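Local structure of ileal bile acid-binding protein (Danio rerio, 3EM0) at residues E19-L24 and G123-V128; D49-T54 and N65-G70; F98-Q103 and T117-Q122. The protein binds several cholic acid molecules and probably carries bile acids, and perhaps fatty acids, through the cytoplasm. One frame throughout, in Å; residues are numbered along the deposited sequence.

Interaction 1. Residues E19-L24 and G123-V128; sequences EPFCKL and GTAVLV. With CHD (cholic acid), chain D.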
loop_
_atom_site.group_PDB
_atom_site.type_symbol
_atom_site.label_atom_id
_atom_site.label_comp_id
_atom_site.label_asym_id
_atom_site.label_seq_id
_atom_site.Cartn_x
_atom_site.Cartn_y
_atom_site.Cartn_z
ATOM N N GLU A 19 -14.467 0.517 -2.879
ATOM C CA GLU A 19 -15.404 -0.577 -3.124
ATOM C C GLU A 19 -15.301 -1.209 -4.528
ATOM O O GLU A 19 -15.296 -2.426 -4.628
ATOM C CB GLU A 19 -16.857 -0.258 -2.674
ATOM C CG GLU A 19 -17.301 1.201 -2.751
ATOM C CD GLU A 19 -16.662 2.115 -1.687
ATOM O OE1 GLU A 19 -15.979 3.084 -2.089
ATOM O OE2 GLU A 19 -16.847 1.870 -0.461
ATOM N N PRO A 20 -15.193 -0.395 -5.605
ATOM C CA PRO A 20 -14.898 -0.969 -6.927
ATOM C C PRO A 20 -13.568 -1.726 -6.992
ATOM O O PRO A 20 -13.480 -2.736 -7.710
ATOM C CB PRO A 20 -14.820 0.266 -7.830
ATOM C CG PRO A 20 -15.642 1.277 -7.154
ATOM C CD PRO A 20 -15.365 1.068 -5.698
ATOM N N PHE A 21 -12.554 -1.233 -6.270
ATOM C CA PHE A 21 -11.242 -1.884 -6.206
ATOM C C PHE A 21 -11.358 -3.262 -5.550
ATOM O O PHE A 21 -10.926 -4.262 -6.134
ATOM C CB PHE A 21 -10.192 -1.017 -5.479
ATOM C CG PHE A 21 -8.770 -1.531 -5.608
ATOM C CD1 PHE A 21 -7.980 -1.183 -6.705
ATOM C CD2 PHE A 21 -8.215 -2.363 -4.630
ATOM C CE1 PHE A 21 -6.675 -1.656 -6.828
ATOM C CE2 PHE A 21 -6.897 -2.848 -4.755
ATOM C CZ PHE A 21 -6.139 -2.486 -5.855
ATOM N N CYS A 22 -11.939 -3.301 -4.349
ATOM C CA CYS A 22 -12.223 -4.555 -3.630
ATOM C C CYS A 22 -13.119 -5.513 -4.425
ATOM O O CYS A 22 -12.878 -6.722 -4.447
ATOM C CB CYS A 22 -12.875 -4.274 -2.268
ATOM S SG CYS A 22 -11.830 -3.460 -1.052
ATOM N N LYS A 23 -14.154 -4.976 -5.064
ATOM C CA LYS A 23 -15.060 -5.795 -5.867
ATOM C C LYS A 23 -14.317 -6.444 -7.039
ATOM O O LYS A 23 -14.531 -7.625 -7.323
ATOM C CB LYS A 23 -16.275 -4.984 -6.350
ATOM C CG LYS A 23 -17.136 -5.670 -7.429
ATOM C CD LYS A 23 -17.759 -6.987 -6.934
ATOM C CE LYS A 23 -17.930 -7.999 -8.065
ATOM N NZ LYS A 23 -18.280 -9.355 -7.543
ATOM N N LEU A 24 -13.439 -5.679 -7.697
ATOM C CA LEU A 24 -12.646 -6.170 -8.836
ATOM C C LEU A 24 -11.786 -7.387 -8.477
ATOM O O LEU A 24 -11.660 -8.331 -9.274
ATOM C CB LEU A 24 -11.747 -5.058 -9.404
ATOM C CG LEU A 24 -10.937 -5.408 -10.657
ATOM C CD1 LEU A 24 -11.624 -4.885 -11.915
ATOM C CD2 LEU A 24 -9.517 -4.904 -10.553
ATOM N N GLY A 123 -12.004 -5.515 -15.850
ATOM C CA GLY A 123 -11.105 -4.530 -16.444
ATOM C C GLY A 123 -10.036 -4.180 -15.419
ATOM O O GLY A 123 -9.350 -5.069 -14.921
ATOM N N THR A 124 -9.899 -2.893 -15.102
ATOM C CA THR A 124 -8.976 -2.431 -14.051
ATOM C C THR A 124 -9.721 -1.565 -13.050
ATOM O O THR A 124 -10.784 -1.028 -13.363
ATOM C CB THR A 124 -7.798 -1.593 -14.610
ATOM O OG1 THR A 124 -8.313 -0.450 -15.299
ATOM C CG2 THR A 124 -6.935 -2.408 -15.570
ATOM N N ALA A 125 -9.160 -1.436 -11.849
ATOM C CA ALA A 125 -9.663 -0.521 -10.834
ATOM C C ALA A 125 -8.508 0.199 -10.155
ATOM O O ALA A 125 -7.389 -0.343 -10.037
ATOM C CB ALA A 125 -10.501 -1.262 -9.807
ATOM N N VAL A 126 -8.792 1.423 -9.711
ATOM C CA VAL A 126 -7.817 2.278 -9.073
ATOM C C VAL A 126 -8.270 2.625 -7.649
ATOM O O VAL A 126 -9.423 3.011 -7.409
ATOM C CB VAL A 126 -7.550 3.571 -9.883
ATOM C CG1 VAL A 126 -6.532 4.455 -9.167
ATOM C CG2 VAL A 126 -7.057 3.250 -11.293
ATOM N N LEU A 127 -7.343 2.465 -6.711
ATOM C CA LEU A 127 -7.558 2.873 -5.338
ATOM C C LEU A 127 -6.589 3.995 -4.975
ATOM O O LEU A 127 -5.403 3.901 -5.243
ATOM C CB LEU A 127 -7.414 1.668 -4.402
ATOM C CG LEU A 127 -7.409 1.937 -2.895
ATOM C CD1 LEU A 127 -8.771 2.452 -2.387
ATOM C CD2 LEU A 127 -6.969 0.693 -2.145
ATOM N N VAL A 128 -7.110 5.078 -4.411
ATOM C CA VAL A 128 -6.259 6.122 -3.849
ATOM C C VAL A 128 -6.452 6.170 -2.332
ATOM O O VAL A 128 -7.510 6.580 -1.849
ATOM C CB VAL A 128 -6.529 7.524 -4.480
ATOM C CG1 VAL A 128 -5.624 8.594 -3.828
ATOM C CG2 VAL A 128 -6.298 7.507 -5.982
HETATM C C1 CHD D . -7.729 -4.540 -0.979
HETATM C C2 CHD D . -7.221 -3.096 -0.805
HETATM C C3 CHD D . -5.690 -3.060 -0.857
HETATM O O3 CHD D . -5.231 -1.718 -0.703
HETATM C C4 CHD D . -5.121 -3.909 0.282
HETATM C C5 CHD D . -5.623 -5.370 0.196
HETATM C C6 CHD D . -5.021 -6.186 1.368
HETATM C C7 CHD D . -5.743 -5.954 2.716
HETATM O O7 CHD D . -5.447 -4.637 3.203
HETATM C C8 CHD D . -7.265 -6.152 2.607
HETATM C C9 CHD D . -7.874 -5.302 1.447
HETATM C C10 CHD D . -7.177 -5.530 0.069
HETATM C C11 CHD D . -9.429 -5.421 1.366
HETATM C C12 CHD D . -10.103 -5.209 2.740
HETATM O O12 CHD D . -9.959 -3.831 3.119
HETATM C C13 CHD D . -9.509 -6.146 3.820
HETATM C C14 CHD D . -8.015 -5.822 3.926
HETATM C C15 CHD D . -7.581 -6.562 5.197
HETATM C C16 CHD D . -8.750 -6.273 6.158
HETATM C C17 CHD D . -9.932 -5.778 5.277
HETATM C C18 CHD D . -9.790 -7.637 3.480
HETATM C C19 CHD D . -7.438 -6.951 -0.449
HETATM C C20 CHD D . -11.297 -6.350 5.760
HETATM C C21 CHD D . -12.476 -5.885 4.895
HETATM C C22 CHD D . -11.585 -6.019 7.238
HETATM C C23 CHD D . -11.981 -7.265 8.057
HETATM O O25 CHD D . -14.296 -6.827 7.586
HETATM C C24 CHD D . -13.442 -7.712 7.843
HETATM O O26 CHD D . -13.671 -8.940 7.944
#

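Interaction 2. Residues D49-T54 and N65-G70; sequences DDFTWT and NKFIVG. With CHD (cholic acid), chain C.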
loop_
_atom_site.group_PDB
_atom_site.type_symbol
_atom_site.label_atom_id
_atom_site.label_comp_id
_atom_site.label_asym_id
_atom_site.label_seq_id
_atom_site.Cartn_x
_atom_site.Cartn_y
_atom_site.Cartn_z
ATOM N N ASP A 49 17.704 5.158 1.242
ATOM C CA ASP A 49 17.117 4.175 0.311
ATOM C C ASP A 49 16.656 2.878 0.985
ATOM O O ASP A 49 16.083 1.994 0.330
ATOM C CB ASP A 49 18.120 3.844 -0.817
ATOM C CG ASP A 49 18.050 4.821 -1.992
ATOM O OD1 ASP A 49 18.807 4.621 -2.966
ATOM O OD2 ASP A 49 17.252 5.787 -1.963
ATOM N N ASP A 50 16.902 2.766 2.291
ATOM C CA ASP A 50 16.524 1.593 3.079
ATOM C C ASP A 50 15.200 1.807 3.827
ATOM O O ASP A 50 15.082 2.732 4.626
ATOM C CB ASP A 50 17.647 1.249 4.076
ATOM C CG ASP A 50 18.983 1.000 3.385
ATOM O OD1 ASP A 50 19.015 0.189 2.427
ATOM O OD2 ASP A 50 20.004 1.612 3.790
ATOM N N PHE A 51 14.216 0.946 3.567
ATOM C CA PHE A 51 12.873 1.109 4.119
ATOM C C PHE A 51 12.421 -0.130 4.894
ATOM O O PHE A 51 12.636 -1.261 4.464
ATOM C CB PHE A 51 11.825 1.344 3.017
ATOM C CG PHE A 51 11.840 2.717 2.395
ATOM C CD1 PHE A 51 12.753 3.038 1.385
ATOM C CD2 PHE A 51 10.893 3.668 2.762
ATOM C CE1 PHE A 51 12.743 4.304 0.775
ATOM C CE2 PHE A 51 10.879 4.928 2.163
ATOM C CZ PHE A 51 11.804 5.241 1.157
ATOM N N THR A 52 11.755 0.120 6.016
ATOM C CA THR A 52 10.987 -0.894 6.732
ATOM C C THR A 52 9.554 -0.358 6.806
ATOM O O THR A 52 9.293 0.706 7.361
ATOM C CB THR A 52 11.582 -1.198 8.127
ATOM O OG1 THR A 52 12.948 -1.602 7.978
ATOM C CG2 THR A 52 10.816 -2.320 8.830
ATOM N N TRP A 53 8.647 -1.091 6.180
ATOM C CA TRP A 53 7.278 -0.663 5.993
ATOM C C TRP A 53 6.390 -1.630 6.777
ATOM O O TRP A 53 6.312 -2.817 6.457
ATOM C CB TRP A 53 6.955 -0.746 4.502
ATOM C CG TRP A 53 5.850 0.133 4.049
ATOM C CD1 TRP A 53 4.502 -0.073 4.213
ATOM C CD2 TRP A 53 5.989 1.364 3.337
ATOM N NE1 TRP A 53 3.801 0.961 3.637
ATOM C CE2 TRP A 53 4.687 1.858 3.096
ATOM C CE3 TRP A 53 7.091 2.099 2.871
ATOM C CZ2 TRP A 53 4.457 3.063 2.411
ATOM C CZ3 TRP A 53 6.862 3.292 2.185
ATOM C CH2 TRP A 53 5.557 3.760 1.965
ATOM N N THR A 54 5.741 -1.121 7.818
ATOM C CA THR A 54 4.930 -1.965 8.709
ATOM C C THR A 54 3.470 -1.540 8.648
ATOM O O THR A 54 3.145 -0.357 8.806
ATOM C CB THR A 54 5.455 -1.917 10.158
ATOM O OG1 THR A 54 6.823 -2.338 10.176
ATOM C CG2 THR A 54 4.661 -2.819 11.066
ATOM N N ASN A 65 7.399 -5.262 5.647
ATOM C CA ASN A 65 8.165 -5.379 4.409
ATOM C C ASN A 65 9.438 -4.542 4.474
ATOM O O ASN A 65 9.391 -3.355 4.796
ATOM C CB ASN A 65 7.310 -4.931 3.222
ATOM C CG ASN A 65 6.414 -6.041 2.704
ATOM O OD1 ASN A 65 5.188 -5.993 2.827
ATOM N ND2 ASN A 65 7.033 -7.062 2.139
ATOM N N LYS A 66 10.576 -5.165 4.194
ATOM C CA LYS A 66 11.841 -4.438 4.111
ATOM C C LYS A 66 12.340 -4.435 2.661
ATOM O O LYS A 66 12.306 -5.463 1.978
ATOM C CB LYS A 66 12.899 -5.036 5.047
ATOM C CG LYS A 66 12.467 -5.175 6.511
ATOM C CD LYS A 66 13.631 -5.701 7.352
ATOM C CE LYS A 66 13.170 -6.214 8.720
ATOM N NZ LYS A 66 13.219 -5.159 9.775
ATOM N N PHE A 67 12.773 -3.271 2.185
ATOM C CA PHE A 67 13.310 -3.171 0.831
ATOM C C PHE A 67 14.391 -2.107 0.714
ATOM O O PHE A 67 14.512 -1.213 1.561
ATOM C CB PHE A 67 12.198 -2.978 -0.228
ATOM C CG PHE A 67 11.366 -1.725 -0.044
ATOM C CD1 PHE A 67 10.184 -1.755 0.724
ATOM C CD2 PHE A 67 11.739 -0.524 -0.651
ATOM C CE1 PHE A 67 9.415 -0.609 0.901
ATOM C CE2 PHE A 67 10.970 0.631 -0.484
ATOM C CZ PHE A 67 9.806 0.592 0.291
ATOM N N ILE A 68 15.204 -2.258 -0.322
ATOM C CA ILE A 68 16.150 -1.239 -0.717
ATOM C C ILE A 68 15.703 -0.768 -2.097
ATOM O O ILE A 68 15.368 -1.583 -2.968
ATOM C CB ILE A 68 17.612 -1.762 -0.684
ATOM C CG1 ILE A 68 17.937 -2.315 0.715
ATOM C CG2 ILE A 68 18.622 -0.667 -1.116
ATOM C CD1 ILE A 68 19.103 -3.275 0.738
ATOM N N VAL A 69 15.626 0.552 -2.251
ATOM C CA VAL A 69 15.160 1.192 -3.476
ATOM C C VAL A 69 16.036 0.778 -4.661
ATOM O O VAL A 69 17.261 0.826 -4.572
ATOM C CB VAL A 69 15.135 2.734 -3.313
ATOM C CG1 VAL A 69 14.900 3.431 -4.643
ATOM C CG2 VAL A 69 14.048 3.147 -2.305
ATOM N N GLY A 70 15.388 0.353 -5.747
ATOM C CA GLY A 70 16.068 -0.029 -6.982
ATOM C C GLY A 70 16.755 -1.384 -6.945
ATOM O O GLY A 70 17.469 -1.740 -7.883
HETATM C C1 CHD C . 5.784 -1.260 -2.642
HETATM C C2 CHD C . 5.277 0.180 -2.404
HETATM C C3 CHD C . 5.816 0.750 -1.084
HETATM O O3 CHD C . 5.196 1.987 -0.810
HETATM C C4 CHD C . 5.478 -0.157 0.081
HETATM C C5 CHD C . 6.008 -1.581 -0.123
HETATM C C6 CHD C . 5.665 -2.406 1.150
HETATM C C7 CHD C . 4.159 -2.727 1.251
HETATM O O7 CHD C . 3.400 -1.519 1.455
HETATM C C8 CHD C . 3.688 -3.457 -0.027
HETATM C C9 CHD C . 4.025 -2.670 -1.348
HETATM C C10 CHD C . 5.528 -2.238 -1.459
HETATM C C11 CHD C . 3.534 -3.420 -2.626
HETATM C C12 CHD C . 2.079 -3.934 -2.502
HETATM O O12 CHD C . 1.189 -2.825 -2.615
HETATM C C13 CHD C . 1.806 -4.730 -1.188
HETATM C C14 CHD C . 2.186 -3.853 0.012
HETATM C C15 CHD C . 1.728 -4.735 1.190
HETATM C C16 CHD C . 0.342 -5.215 0.709
HETATM C C17 CHD C . 0.292 -4.901 -0.813
HETATM C C18 CHD C . 2.560 -6.086 -1.185
HETATM C C19 CHD C . 6.414 -3.458 -1.703
HETATM C C20 CHD C . -0.532 -5.967 -1.596
HETATM C C21 CHD C . -0.311 -5.940 -3.118
HETATM C C22 CHD C . -2.030 -5.827 -1.300
HETATM C C23 CHD C . -2.822 -7.094 -1.662
HETATM O O25 CHD C . -2.244 -8.237 0.359
HETATM C C24 CHD C . -2.376 -8.336 -0.876
HETATM O O26 CHD C . -2.173 -9.375 -1.535
HETATM O O HOH W 1 19.576 2.177 -3.671
#

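Interaction 3. Residues F98-Q103 and T117-Q122; sequences FPKYQQ and TASGAQ. With CHD (cholic acid), chain F; CHD (cholic acid), chain C.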
loop_
_atom_site.group_PDB
_atom_site.type_symbol
_atom_site.label_atom_id
_atom_site.label_comp_id
_atom_site.label_asym_id
_atom_site.label_seq_id
_atom_site.Cartn_x
_atom_site.Cartn_y
_atom_site.Cartn_z
ATOM N N PHE A 98 3.871 -4.577 -11.818
ATOM C CA PHE A 98 3.685 -5.942 -12.321
ATOM C C PHE A 98 2.730 -5.863 -13.505
ATOM O O PHE A 98 2.106 -4.815 -13.725
ATOM C CB PHE A 98 3.082 -6.838 -11.243
ATOM C CG PHE A 98 3.964 -7.030 -10.046
ATOM C CD1 PHE A 98 5.084 -7.857 -10.114
ATOM C CD2 PHE A 98 3.671 -6.401 -8.848
ATOM C CE1 PHE A 98 5.908 -8.044 -8.991
ATOM C CE2 PHE A 98 4.478 -6.575 -7.729
ATOM C CZ PHE A 98 5.596 -7.399 -7.797
ATOM N N PRO A 99 2.633 -6.950 -14.303
ATOM C CA PRO A 99 1.684 -6.921 -15.426
ATOM C C PRO A 99 0.213 -6.688 -15.036
ATOM O O PRO A 99 -0.524 -6.079 -15.818
ATOM C CB PRO A 99 1.889 -8.289 -16.096
ATOM C CG PRO A 99 3.300 -8.674 -15.720
ATOM C CD PRO A 99 3.413 -8.203 -14.291
ATOM N N LYS A 100 -0.200 -7.150 -13.851
ATOM C CA LYS A 100 -1.578 -6.955 -13.378
ATOM C C LYS A 100 -1.711 -6.031 -12.155
ATOM O O LYS A 100 -2.812 -5.845 -11.626
ATOM C CB LYS A 100 -2.241 -8.307 -13.074
ATOM C CG LYS A 100 -2.355 -9.258 -14.261
ATOM C CD LYS A 100 -3.552 -10.216 -14.137
ATOM C CE LYS A 100 -3.647 -10.870 -12.755
ATOM N NZ LYS A 100 -4.913 -11.654 -12.575
ATOM N N TYR A 101 -0.599 -5.454 -11.704
ATOM C CA TYR A 101 -0.611 -4.624 -10.500
ATOM C C TYR A 101 0.436 -3.518 -10.538
ATOM O O TYR A 101 1.589 -3.759 -10.878
ATOM C CB TYR A 101 -0.425 -5.478 -9.240
ATOM C CG TYR A 101 -0.624 -4.716 -7.951
ATOM C CD1 TYR A 101 0.464 -4.192 -7.256
ATOM C CD2 TYR A 101 -1.905 -4.506 -7.432
ATOM C CE1 TYR A 101 0.285 -3.485 -6.083
ATOM C CE2 TYR A 101 -2.095 -3.801 -6.253
ATOM C CZ TYR A 101 -0.999 -3.286 -5.586
ATOM O OH TYR A 101 -1.174 -2.587 -4.411
ATOM N N GLN A 102 0.021 -2.310 -10.169
ATOM C CA GLN A 102 0.931 -1.173 -10.073
ATOM C C GLN A 102 0.595 -0.359 -8.829
ATOM O O GLN A 102 -0.579 -0.203 -8.481
ATOM C CB GLN A 102 0.851 -0.296 -11.339
ATOM C CG GLN A 102 2.013 0.699 -11.525
ATOM C CD GLN A 102 2.108 1.245 -12.959
ATOM O OE1 GLN A 102 3.114 1.031 -13.662
ATOM N NE2 GLN A 102 1.059 1.934 -13.405
ATOM N N GLN A 103 1.631 0.126 -8.149
ATOM C CA GLN A 103 1.461 1.047 -7.034
ATOM C C GLN A 103 2.469 2.182 -7.029
ATOM O O GLN A 103 3.651 1.984 -7.310
ATOM C CB GLN A 103 1.506 0.345 -5.682
ATOM C CG GLN A 103 1.167 1.337 -4.571
ATOM C CD GLN A 103 0.996 0.727 -3.239
ATOM O OE1 GLN A 103 0.675 -0.442 -3.123
ATOM N NE2 GLN A 103 1.195 1.521 -2.199
ATOM N N THR A 117 -3.320 0.271 -8.892
ATOM C CA THR A 117 -4.098 -0.148 -10.023
ATOM C C THR A 117 -3.968 -1.659 -10.103
ATOM O O THR A 117 -2.864 -2.205 -9.978
ATOM C CB THR A 117 -3.582 0.514 -11.315
ATOM O OG1 THR A 117 -3.586 1.938 -11.143
ATOM C CG2 THR A 117 -4.456 0.148 -12.511
ATOM N N ALA A 118 -5.108 -2.326 -10.274
ATOM C CA ALA A 118 -5.154 -3.775 -10.440
ATOM C C ALA A 118 -5.994 -4.155 -11.654
ATOM O O ALA A 118 -6.945 -3.460 -11.974
ATOM C CB ALA A 118 -5.694 -4.443 -9.177
ATOM N N SER A 119 -5.592 -5.235 -12.338
ATOM C CA SER A 119 -6.366 -5.888 -13.389
ATOM C C SER A 119 -7.207 -7.004 -12.787
ATOM O O SER A 119 -6.726 -7.768 -11.954
ATOM C CB SER A 119 -5.445 -6.539 -14.415
ATOM O OG SER A 119 -4.570 -5.596 -14.979
ATOM N N GLY A 120 -8.460 -7.089 -13.224
ATOM C CA GLY A 120 -9.338 -8.219 -12.935
ATOM C C GLY A 120 -9.977 -8.655 -14.236
ATOM O O GLY A 120 -9.515 -8.265 -15.316
ATOM N N ALA A 121 -11.036 -9.458 -14.141
ATOM C CA ALA A 121 -11.764 -9.940 -15.323
ATOM C C ALA A 121 -12.698 -8.876 -15.913
ATOM O O ALA A 121 -12.996 -8.896 -17.103
ATOM C CB ALA A 121 -12.538 -11.225 -14.994
ATOM N N GLN A 122 -13.144 -7.946 -15.073
ATOM C CA GLN A 122 -14.011 -6.841 -15.501
ATOM C C GLN A 122 -13.241 -5.763 -16.283
ATOM O O GLN A 122 -13.760 -5.191 -17.258
ATOM C CB GLN A 122 -14.721 -6.215 -14.289
ATOM C CG GLN A 122 -15.620 -7.187 -13.488
ATOM C CD GLN A 122 -14.892 -7.894 -12.336
ATOM O OE1 GLN A 122 -13.657 -8.017 -12.324
ATOM N NE2 GLN A 122 -15.665 -8.365 -11.363
HETATM C C1 CHD F . -4.263 -8.019 -7.531
HETATM C C2 CHD F . -5.042 -9.119 -8.273
HETATM C C3 CHD F . -6.030 -9.816 -7.334
HETATM O O3 CHD F . -6.735 -10.835 -8.052
HETATM C C4 CHD F . -5.268 -10.450 -6.165
HETATM C C5 CHD F . -4.443 -9.395 -5.386
HETATM C C6 CHD F . -3.721 -10.094 -4.202
HETATM C C7 CHD F . -2.348 -10.731 -4.555
HETATM O O7 CHD F . -2.564 -12.018 -5.160
HETATM C C8 CHD F . -1.428 -9.838 -5.436
HETATM C C9 CHD F . -2.197 -9.255 -6.652
HETATM C C10 CHD F . -3.505 -8.492 -6.268
HETATM C C11 CHD F . -1.262 -8.422 -7.576
HETATM C C12 CHD F . -0.018 -9.209 -8.045
HETATM O O12 CHD F . -0.457 -10.222 -8.950
HETATM C C13 CHD F . 0.795 -9.775 -6.842
HETATM C C14 CHD F . -0.163 -10.598 -5.941
HETATM C C15 CHD F . 0.785 -11.186 -4.872
HETATM C C16 CHD F . 2.059 -11.506 -5.681
HETATM C C17 CHD F . 1.746 -10.994 -7.119
HETATM C C18 CHD F . 1.537 -8.620 -6.118
HETATM C C19 CHD F . -3.164 -7.227 -5.457
HETATM C C20 CHD F . 3.032 -10.798 -7.972
HETATM C C21 CHD F . 2.721 -10.592 -9.464
HETATM C C22 CHD F . 3.989 -11.996 -7.817
HETATM C C23 CHD F . 5.453 -11.632 -8.132
HETATM O O25 CHD F . 5.956 -13.911 -8.634
HETATM C C24 CHD F . 6.374 -12.865 -8.085
HETATM O O26 CHD F . 7.478 -12.739 -7.504
HETATM C C1 CHD C . 5.784 -1.260 -2.642
HETATM C C2 CHD C . 5.277 0.180 -2.404
HETATM C C3 CHD C . 5.816 0.750 -1.084
HETATM O O3 CHD C . 5.196 1.987 -0.810
HETATM C C4 CHD C . 5.478 -0.157 0.081
HETATM C C5 CHD C . 6.008 -1.581 -0.123
HETATM C C6 CHD C . 5.665 -2.406 1.150
HETATM C C7 CHD C . 4.159 -2.727 1.251
HETATM O O7 CHD C . 3.400 -1.519 1.455
HETATM C C8 CHD C . 3.688 -3.457 -0.027
HETATM C C9 CHD C . 4.025 -2.670 -1.348
HETATM C C10 CHD C . 5.528 -2.238 -1.459
HETATM C C11 CHD C . 3.534 -3.420 -2.626
HETATM C C12 CHD C . 2.079 -3.934 -2.502
HETATM O O12 CHD C . 1.189 -2.825 -2.615
HETATM C C13 CHD C . 1.806 -4.730 -1.188
HETATM C C14 CHD C . 2.186 -3.853 0.012
HETATM C C15 CHD C . 1.728 -4.735 1.190
HETATM C C16 CHD C . 0.342 -5.215 0.709
HETATM C C17 CHD C . 0.292 -4.901 -0.813
HETATM C C18 CHD C . 2.560 -6.086 -1.185
HETATM C C19 CHD C . 6.414 -3.458 -1.703
HETATM C C20 CHD C . -0.532 -5.967 -1.596
HETATM C C21 CHD C . -0.311 -5.940 -3.118
HETATM C C22 CHD C . -2.030 -5.827 -1.300
HETATM C C23 CHD C . -2.822 -7.094 -1.662
HETATM O O25 CHD C . -2.244 -8.237 0.359
HETATM C C24 CHD C . -2.376 -8.336 -0.876
HETATM O O26 CHD C . -2.173 -9.375 -1.535
#

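Interaction 1. Residues E19-L24 and G123-V128
The F21 ring has L127 CB over one face and the A125 carbonyl oxygen at its edge. L127 CB makes a CH-pi contact 3.9 Å from the F21 ring centroid, offset toward the rim. A125 O comes within 3.5 Å of F21 CD1, close to the plane of the ring, so it meets ring C-H groups rather than the pi face. The phenyl and the L127 side chain cross at about a right angle. With CG anti to the backbone N (chi1 -169°), F21 carries its ring off the helix and across the strand, onto L127. The CD2-CE2 side of the ring, away from A125 O, reaches cholic acid, F21 CE2 lying 4.0 Å from its C2.

A125 is the small residue over which the helix sits. Its methyl fits between the F21 backbone and L24, with A125 CB 3.7 Å from F21 CA and 3.8 Å from L24 CD2. L24 splits its two branches: CD2 goes to A125, while CD1 turns toward the G123 carbonyl. No hydrogen bond links the two segments, so apolar contact carries the join.

The same cholic acid touches both sides, L127 CD2 coming 3.3 Å from its O3 and C22 SG lying near its C11; Y18 adds a hydrogen bond to it. The axes of 19-24 and 124-128 approach to 7.1 Å, their N-to-C directions 134° apart. Packing of the first lid helix on the last barrel strand is characteristic of the fatty-acid binding protein fold, whose helix-turn-helix lid covers the barrel mouth, here beside a bound cholic acid.

Interaction 2. Residues D49-T54 and N65-G70
A beta hairpin, strand 50-57 with strand 61-68, pairs W53 with N65 and F51 with F67 as antiparallel hydrogen-bonded pairs. Two bonds close each: W53 N reaches N65 O and N65 N returns to W53 O, both 2.8 Å. A fifth bond, V69 N to D49 O, extends the pairing past the strand ends, where a water donates to both D49 OD1 and V69 O.

The inward face is largely aromatic, with N65 CB also against cholic acid. F67 has CG wedged between its backbone N and carbonyl carbon (chi1 60°), which swings the ring under F51. F51 CB lies over the F67 face, 3.7 Å from the ring centroid, while the two rings are nearly parallel (11°) but slid apart. V69 CG2 meets F51 CE1 at 3.5 Å. In this fatty-acid binding protein barrel that face looks into the ligand cavity: cholic acid C4 sits 3.6 Å above the centre of the W53 indole, and W53 CE3 lies at the F67 edge, near its plane. With W53 cut back to an alanine, cholic acid would probably lose the flat surface under C4 and F67 the indole at its edge. Outward, T52 and K66 lie side by side.

Interaction 3. Residues F98-Q103 and T117-Q122
Backbone hydrogen bonds join K100, Q102, T117 and S119 in the hairpin of strands 101-108 and 111-119. Q102 and T117 form an antiparallel hydrogen-bonded pair, T117 N to Q102 O at 2.8 Å and Q102 N to T117 O at 2.9 Å. One step on, S119 N donates to K100 O. Between these lies the non-hydrogen-bonded pair of Y101 and A118, flanked by CA-H...O contacts from Y101 CA to T117 O and from A118 CA to K100 O.

Apolar contact is slight across the strands. A118 CB reaches the edge of the Y101 ring at CD2, 4.2 Å away, and K100 CB lies alongside S119 CB. A118 also backs onto F21 and L24 of helix 18-24.

The ligand contacts gather on Y101, which belongs to two cholate binding sites. Y101 CG is anti to the backbone N (chi1 -172°), which lays the ring between two cholic acids. Y101 CB packs 3.5 Å from C11 of the chain F molecule, whose C21 lies 3.6 Å above the F98 ring, offset toward its rim. Toward the chain C molecule, Y101 OH hydrogen-bonds to O12 at 3.0 Å.

Y101 thus meets the chain F molecule through carbon and the chain C molecule through its hydroxyl and part of the ring, one residue combining polar and apolar surface, while main-chain bonds fix the strand that carries it.

Overall arrangement
All three contacts belong to one antiparallel barrel sheet of the fatty-acid binding protein fold. Interactions 1 and 3 adjoin, their centres 9 Å apart: strands 111-119 and 124-133 are neighbours, A125 N lies 3.0 Å from A118 O as a probable hydrogen bond, and L24 of the helix packs on both. Interaction 2 lies on the opposite side of the chain's centre from interaction 1, its centre about 26 Å from that of interaction 1 and 22 Å from that of interaction 3. Along the chain, 19-24 with 123-128 encloses the other two, which follow in series. Interactions 2 and 3 do not touch, yet both reach the chain C cholic acid, so that ligand bridges the two hairpins.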